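Local coordinates for protein Cog5 (Kluyveromyces lactis, PDB 4U6U) that probably helps tether vesicles at the Golgi as the Cog5 subunit of the conserved oligomeric Golgi complex, in which it pairs with Cog7, at residues B[147-161]-B[210-224]. The protein carries 7 engineered substitutions. Sequence-based numbering, arbitrary orientation.
Sequences FDTIDKVLSSKIQTT and NYLSQRKFSSLIDQF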
loop_
_atom_site.group_PDB
_atom_site.type_symbol
_atom_site.label_atom_id
_atom_site.label_comp_id
_atom_site.label_asym_id
_atom_site.label_seq_id
_atom_site.Cartn_x
_atom_site.Cartn_y
_atom_site.Cartn_z
ATOM N N PHE B 147 -4.853 5.266 -2.368
ATOM C CA PHE B 147 -5.512 6.202 -3.268
ATOM C C PHE B 147 -6.943 5.766 -3.586
ATOM O O PHE B 147 -7.877 6.565 -3.511
ATOM C CB PHE B 147 -4.698 6.336 -4.552
ATOM C CG PHE B 147 -3.293 6.816 -4.328
ATOM C CD1 PHE B 147 -2.964 7.543 -3.191
ATOM C CD2 PHE B 147 -2.295 6.532 -5.247
ATOM C CE1 PHE B 147 -1.671 7.985 -2.980
ATOM C CE2 PHE B 147 -0.994 6.973 -5.042
ATOM C CZ PHE B 147 -0.684 7.701 -3.907
ATOM N N ASP B 148 -7.103 4.482 -3.897
ATOM C CA ASP B 148 -8.407 3.880 -4.153
ATOM C C ASP B 148 -9.261 3.902 -2.908
ATOM O O ASP B 148 -10.447 3.605 -2.960
ATOM C CB ASP B 148 -8.247 2.457 -4.666
ATOM C CG ASP B 148 -7.682 2.418 -6.077
ATOM O OD1 ASP B 148 -7.283 3.494 -6.581
ATOM O OD2 ASP B 148 -7.614 1.317 -6.673
ATOM N N THR B 149 -8.634 4.203 -1.779
ATOM C CA THR B 149 -9.359 4.406 -0.540
ATOM C C THR B 149 -9.689 5.884 -0.416
ATOM O O THR B 149 -10.825 6.243 -0.109
ATOM C CB THR B 149 -8.563 3.928 0.692
ATOM O OG1 THR B 149 -8.562 2.499 0.727
ATOM C CG2 THR B 149 -9.199 4.422 1.981
ATOM N N ILE B 150 -8.709 6.746 -0.677
ATOM C CA ILE B 150 -8.968 8.185 -0.636
ATOM C C ILE B 150 -9.974 8.525 -1.729
ATOM O O ILE B 150 -10.893 9.314 -1.498
ATOM C CB ILE B 150 -7.670 9.031 -0.778
ATOM C CG1 ILE B 150 -7.197 9.527 0.595
ATOM C CG2 ILE B 150 -7.912 10.277 -1.597
ATOM C CD1 ILE B 150 -7.237 8.490 1.702
ATOM N N ASP B 151 -9.819 7.899 -2.895
ATOM C CA ASP B 151 -10.820 8.004 -3.951
ATOM C C ASP B 151 -12.211 7.782 -3.398
ATOM O O ASP B 151 -13.098 8.631 -3.539
ATOM C CB ASP B 151 -10.557 6.994 -5.064
ATOM C CG ASP B 151 -9.700 7.553 -6.172
ATOM O OD1 ASP B 151 -9.526 8.790 -6.217
ATOM O OD2 ASP B 151 -9.235 6.754 -7.017
ATOM N N LYS B 152 -12.381 6.623 -2.769
ATOM C CA LYS B 152 -13.675 6.198 -2.266
ATOM C C LYS B 152 -14.208 7.136 -1.191
ATOM O O LYS B 152 -15.394 7.454 -1.189
ATOM C CB LYS B 152 -13.600 4.749 -1.744
ATOM C CG LYS B 152 -13.669 3.700 -2.872
ATOM C CD LYS B 152 -13.564 2.265 -2.377
ATOM C CE LYS B 152 -13.517 1.285 -3.545
ATOM N NZ LYS B 152 -13.031 -0.055 -3.114
ATOM N N VAL B 153 -13.337 7.601 -0.304
ATOM C CA VAL B 153 -13.738 8.543 0.741
ATOM C C VAL B 153 -14.202 9.874 0.167
ATOM O O VAL B 153 -15.270 10.381 0.526
ATOM C CB VAL B 153 -12.591 8.824 1.738
ATOM C CG1 VAL B 153 -12.865 10.097 2.511
ATOM C CG2 VAL B 153 -12.412 7.663 2.682
ATOM N N LEU B 154 -13.393 10.434 -0.726
ATOM C CA LEU B 154 -13.704 11.713 -1.338
ATOM C C LEU B 154 -15.048 11.629 -2.053
ATOM O O LEU B 154 -15.928 12.473 -1.857
ATOM C CB LEU B 154 -12.597 12.120 -2.312
ATOM C CG LEU B 154 -12.758 13.463 -3.027
ATOM C CD1 LEU B 154 -12.835 14.595 -2.035
ATOM C CD2 LEU B 154 -11.626 13.703 -4.004
ATOM N N SER B 155 -15.200 10.585 -2.862
ATOM C CA SER B 155 -16.417 10.360 -3.622
ATOM C C SER B 155 -17.640 10.231 -2.700
ATOM O O SER B 155 -18.767 10.535 -3.088
ATOM C CB SER B 155 -16.254 9.122 -4.500
ATOM O OG SER B 155 -17.227 9.100 -5.529
ATOM N N SER B 156 -17.412 9.789 -1.472
ATOM C CA SER B 156 -18.502 9.595 -0.527
ATOM C C SER B 156 -18.944 10.931 0.048
ATOM O O SER B 156 -20.138 11.175 0.223
ATOM C CB SER B 156 -18.078 8.638 0.597
ATOM O OG SER B 156 -19.126 8.399 1.524
ATOM N N LYS B 157 -17.982 11.794 0.353
ATOM C CA LYS B 157 -18.327 13.095 0.907
ATOM C C LYS B 157 -19.055 13.957 -0.134
ATOM O O LYS B 157 -20.069 14.576 0.186
ATOM C CB LYS B 157 -17.081 13.817 1.427
ATOM C CG LYS B 157 -16.472 13.192 2.681
ATOM C CD LYS B 157 -15.163 13.887 3.100
ATOM C CE LYS B 157 -15.152 14.313 4.575
ATOM N NZ LYS B 157 -15.687 13.274 5.508
ATOM N N ILE B 158 -18.568 13.968 -1.377
ATOM C CA ILE B 158 -19.247 14.711 -2.442
ATOM C C ILE B 158 -20.690 14.204 -2.561
ATOM O O ILE B 158 -21.615 15.004 -2.651
ATOM C CB ILE B 158 -18.497 14.653 -3.830
ATOM C CG1 ILE B 158 -18.779 13.378 -4.618
ATOM C CG2 ILE B 158 -16.998 14.834 -3.646
ATOM C CD1 ILE B 158 -17.888 13.205 -5.841
ATOM N N GLN B 159 -20.880 12.887 -2.517
ATOM C CA GLN B 159 -22.205 12.300 -2.653
ATOM C C GLN B 159 -23.146 12.736 -1.527
ATOM O O GLN B 159 -24.279 13.116 -1.791
ATOM C CB GLN B 159 -22.106 10.776 -2.693
ATOM C CG GLN B 159 -23.254 10.081 -3.411
ATOM C CD GLN B 159 -23.991 9.102 -2.514
ATOM O OE1 GLN B 159 -24.759 9.501 -1.633
ATOM N NE2 GLN B 159 -23.760 7.813 -2.733
ATOM N N THR B 160 -22.686 12.679 -0.278
ATOM C CA THR B 160 -23.536 13.037 0.866
ATOM C C THR B 160 -23.919 14.523 0.878
ATOM O O THR B 160 -25.074 14.873 1.151
ATOM C CB THR B 160 -22.864 12.662 2.206
ATOM O OG1 THR B 160 -23.377 11.401 2.650
ATOM C CG2 THR B 160 -23.176 13.683 3.273
ATOM N N THR B 161 -22.952 15.395 0.603
ATOM C CA THR B 161 -23.218 16.831 0.595
ATOM C C THR B 161 -24.059 17.273 -0.605
ATOM O O THR B 161 -25.023 18.031 -0.452
ATOM C CB THR B 161 -21.899 17.635 0.656
ATOM O OG1 THR B 161 -21.521 17.791 2.034
ATOM C CG2 THR B 161 -22.079 19.015 0.072
ATOM N N ASN B 210 1.515 13.435 -4.452
ATOM C CA ASN B 210 1.609 12.195 -5.221
ATOM C C ASN B 210 0.232 11.691 -5.666
ATOM O O ASN B 210 0.075 11.136 -6.755
ATOM C CB ASN B 210 2.330 11.124 -4.395
ATOM C CG ASN B 210 3.398 10.393 -5.185
ATOM O OD1 ASN B 210 4.192 11.011 -5.897
ATOM N ND2 ASN B 210 3.423 9.071 -5.065
ATOM N N TYR B 211 -0.753 11.839 -4.789
ATOM C CA TYR B 211 -2.129 11.534 -5.143
ATOM C C TYR B 211 -2.595 12.497 -6.223
ATOM O O TYR B 211 -3.065 12.082 -7.278
ATOM C CB TYR B 211 -3.035 11.625 -3.913
ATOM C CG TYR B 211 -4.518 11.482 -4.198
ATOM C CD1 TYR B 211 -5.076 10.244 -4.487
ATOM C CD2 TYR B 211 -5.359 12.582 -4.149
ATOM C CE1 TYR B 211 -6.423 10.109 -4.737
ATOM C CE2 TYR B 211 -6.706 12.460 -4.396
ATOM C CZ TYR B 211 -7.239 11.222 -4.692
ATOM O OH TYR B 211 -8.592 11.102 -4.933
ATOM N N LEU B 212 -2.430 13.789 -5.959
ATOM C CA LEU B 212 -2.830 14.840 -6.891
ATOM C C LEU B 212 -2.127 14.780 -8.250
ATOM O O LEU B 212 -2.650 15.293 -9.243
ATOM C CB LEU B 212 -2.590 16.203 -6.247
ATOM C CG LEU B 212 -3.363 16.416 -4.951
ATOM C CD1 LEU B 212 -2.982 17.738 -4.339
ATOM C CD2 LEU B 212 -4.862 16.370 -5.245
ATOM N N SER B 213 -0.943 14.168 -8.286
ATOM C CA SER B 213 -0.203 13.983 -9.538
ATOM C C SER B 213 -0.805 12.871 -10.401
ATOM O O SER B 213 -0.863 12.999 -11.621
ATOM C CB SER B 213 1.283 13.701 -9.268
ATOM O OG SER B 213 1.493 12.412 -8.727
ATOM N N GLN B 214 -1.232 11.773 -9.780
ATOM C CA GLN B 214 -1.792 10.645 -10.531
ATOM C C GLN B 214 -3.299 10.806 -10.729
ATOM O O GLN B 214 -3.992 9.871 -11.136
ATOM C CB GLN B 214 -1.478 9.321 -9.830
ATOM C CG GLN B 214 0.010 9.003 -9.792
ATOM C CD GLN B 214 0.340 7.800 -8.924
ATOM O OE1 GLN B 214 -0.498 6.920 -8.721
ATOM N NE2 GLN B 214 1.566 7.765 -8.392
ATOM N N ARG B 215 -3.790 12.006 -10.433
ATOM C CA ARG B 215 -5.186 12.367 -10.645
ATOM C C ARG B 215 -5.286 13.680 -11.411
ATOM O O ARG B 215 -4.335 14.453 -11.460
ATOM C CB ARG B 215 -5.923 12.514 -9.308
ATOM C CG ARG B 215 -5.860 11.317 -8.371
ATOM C CD ARG B 215 -7.074 10.435 -8.549
ATOM N NE ARG B 215 -7.048 9.229 -7.723
ATOM C CZ ARG B 215 -6.384 8.124 -8.040
ATOM N NH1 ARG B 215 -5.671 8.082 -9.158
ATOM N NH2 ARG B 215 -6.427 7.066 -7.238
ATOM N N LYS B 216 -6.450 13.938 -11.987
ATOM C CA LYS B 216 -6.702 15.213 -12.641
ATOM C C LYS B 216 -6.472 16.325 -11.620
ATOM O O LYS B 216 -5.868 17.361 -11.905
ATOM C CB LYS B 216 -8.143 15.296 -13.169
ATOM C CG LYS B 216 -8.543 14.303 -14.257
ATOM C CD LYS B 216 -9.992 14.571 -14.660
ATOM C CE LYS B 216 -10.464 13.685 -15.802
ATOM N NZ LYS B 216 -11.867 14.017 -16.205
ATOM N N PHE B 217 -6.926 16.030 -10.408
ATOM C CA PHE B 217 -7.245 17.003 -9.373
ATOM C C PHE B 217 -6.054 17.884 -9.036
ATOM O O PHE B 217 -4.903 17.487 -9.223
ATOM C CB PHE B 217 -7.748 16.293 -8.091
ATOM C CG PHE B 217 -8.491 14.973 -8.325
ATOM C CD1 PHE B 217 -9.104 14.656 -9.539
ATOM C CD2 PHE B 217 -8.584 14.052 -7.299
ATOM C CE1 PHE B 217 -9.772 13.456 -9.724
ATOM C CE2 PHE B 217 -9.261 12.848 -7.478
ATOM C CZ PHE B 217 -9.855 12.553 -8.691
ATOM N N SER B 218 -6.354 19.083 -8.543
ATOM C CA SER B 218 -5.334 20.041 -8.128
ATOM C C SER B 218 -5.289 20.128 -6.608
ATOM O O SER B 218 -4.220 20.197 -6.010
ATOM C CB SER B 218 -5.597 21.425 -8.730
ATOM O OG SER B 218 -6.663 22.085 -8.066
ATOM N N SER B 219 -6.463 20.148 -5.991
ATOM C CA SER B 219 -6.580 20.030 -4.544
ATOM C C SER B 219 -7.770 19.121 -4.281
ATOM O O SER B 219 -8.569 18.876 -5.186
ATOM C CB SER B 219 -6.748 21.399 -3.860
ATOM O OG SER B 219 -8.062 21.920 -3.976
ATOM N N LEU B 220 -7.879 18.596 -3.068
ATOM C CA LEU B 220 -9.040 17.793 -2.726
ATOM C C LEU B 220 -10.284 18.666 -2.703
ATOM O O LEU B 220 -11.350 18.248 -3.164
ATOM C CB LEU B 220 -8.841 17.086 -1.389
ATOM C CG LEU B 220 -7.697 16.066 -1.364
ATOM C CD1 LEU B 220 -7.746 15.219 -0.100
ATOM C CD2 LEU B 220 -7.748 15.185 -2.605
ATOM N N ILE B 221 -10.154 19.879 -2.176
ATOM C CA ILE B 221 -11.268 20.819 -2.214
ATOM C C ILE B 221 -11.735 21.076 -3.645
ATOM O O ILE B 221 -12.931 20.994 -3.925
ATOM C CB ILE B 221 -10.923 22.144 -1.530
ATOM C CG1 ILE B 221 -11.144 22.002 -0.033
ATOM C CG2 ILE B 221 -11.885 23.220 -1.941
ATOM C CD1 ILE B 221 -10.018 21.369 0.662
ATOM N N ASP B 222 -10.801 21.336 -4.556
ATOM C CA ASP B 222 -11.176 21.687 -5.923
ATOM C C ASP B 222 -12.018 20.609 -6.605
ATOM O O ASP B 222 -13.009 20.918 -7.265
ATOM C CB ASP B 222 -9.935 21.969 -6.759
ATOM C CG ASP B 222 -9.973 23.338 -7.386
ATOM O OD1 ASP B 222 -10.808 24.161 -6.951
ATOM O OD2 ASP B 222 -9.167 23.593 -8.302
ATOM N N GLN B 223 -11.642 19.347 -6.441
ATOM C CA GLN B 223 -12.438 18.301 -7.047
ATOM C C GLN B 223 -13.706 18.086 -6.250
ATOM O O GLN B 223 -14.738 17.733 -6.817
ATOM C CB GLN B 223 -11.661 17.003 -7.171
ATOM C CG GLN B 223 -11.357 16.710 -8.615
ATOM C CD GLN B 223 -12.305 15.692 -9.229
ATOM O OE1 GLN B 223 -13.024 14.994 -8.517
ATOM N NE2 GLN B 223 -12.296 15.591 -10.560
ATOM N N PHE B 224 -13.646 18.329 -4.945
ATOM C CA PHE B 224 -14.849 18.231 -4.125
ATOM C C PHE B 224 -15.958 19.188 -4.591
ATOM O O PHE B 224 -17.031 18.747 -4.997
ATOM C CB PHE B 224 -14.507 18.488 -2.662
ATOM C CG PHE B 224 -15.711 18.696 -1.784
ATOM C CD1 PHE B 224 -16.472 17.616 -1.351
ATOM C CD2 PHE B 224 -16.076 19.978 -1.378
ATOM C CE1 PHE B 224 -17.577 17.808 -0.523
ATOM C CE2 PHE B 224 -17.172 20.182 -0.557
ATOM C CZ PHE B 224 -17.928 19.091 -0.128
#
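Within the C-terminal family region of this all-helical subunit, helix 143-167 packs against the end of helix 207-213, the linker after it and the start of helix 220-241. The helical segments 147-161 and 220-224 cross at -46°, and their axes come within 10.6 Å. Two aromatic knobs fit into holes on 147-161. Y211 sits among F147, I150, D151 and L154. F224 sits among L154, K157, I158 and T161.

The Y211 ring is held from several sides. I150 CG2 lies over one face, a CH-pi contact 3.6 Å from the ring centroid. R215 CG covers the opposite face, and F147 CB meets the edge. Y211 CG is anti to the backbone N (chi1 173°), which carries the hydroxyl to D151. Y211 OH donates to D151 OD1 at 2.8 Å, on the anti side of the carboxylate. R215 NE donates to the same oxygen at 2.9 Å, on the syn side. Both donors come from the same face of the carboxylate plane. R215 NH2 forms a salt bridge to D151 OD2 at 2.8 Å and a long one to D148 OD1. The D151 carboxylate and the guanidinium are 26° from coplanar. R215 CB lies over the centre of the F217 ring. A methionine in place of R215 would probably leave D151 without its charged mate and with Y211 OH as its remaining partner here.

Further along, I158 CG2 touches F224 CD1 at 3.6 Å. T161 CG2 approaches F224 CZ. Helix 175-192 adds I189 against L220 and F224. The contact thus combines two aromatic knobs with one carboxylate held by two hydrogen bonds and a salt bridge, all from Y211 and R215. The nearby arginine is likely to stabilise the charged form of D151.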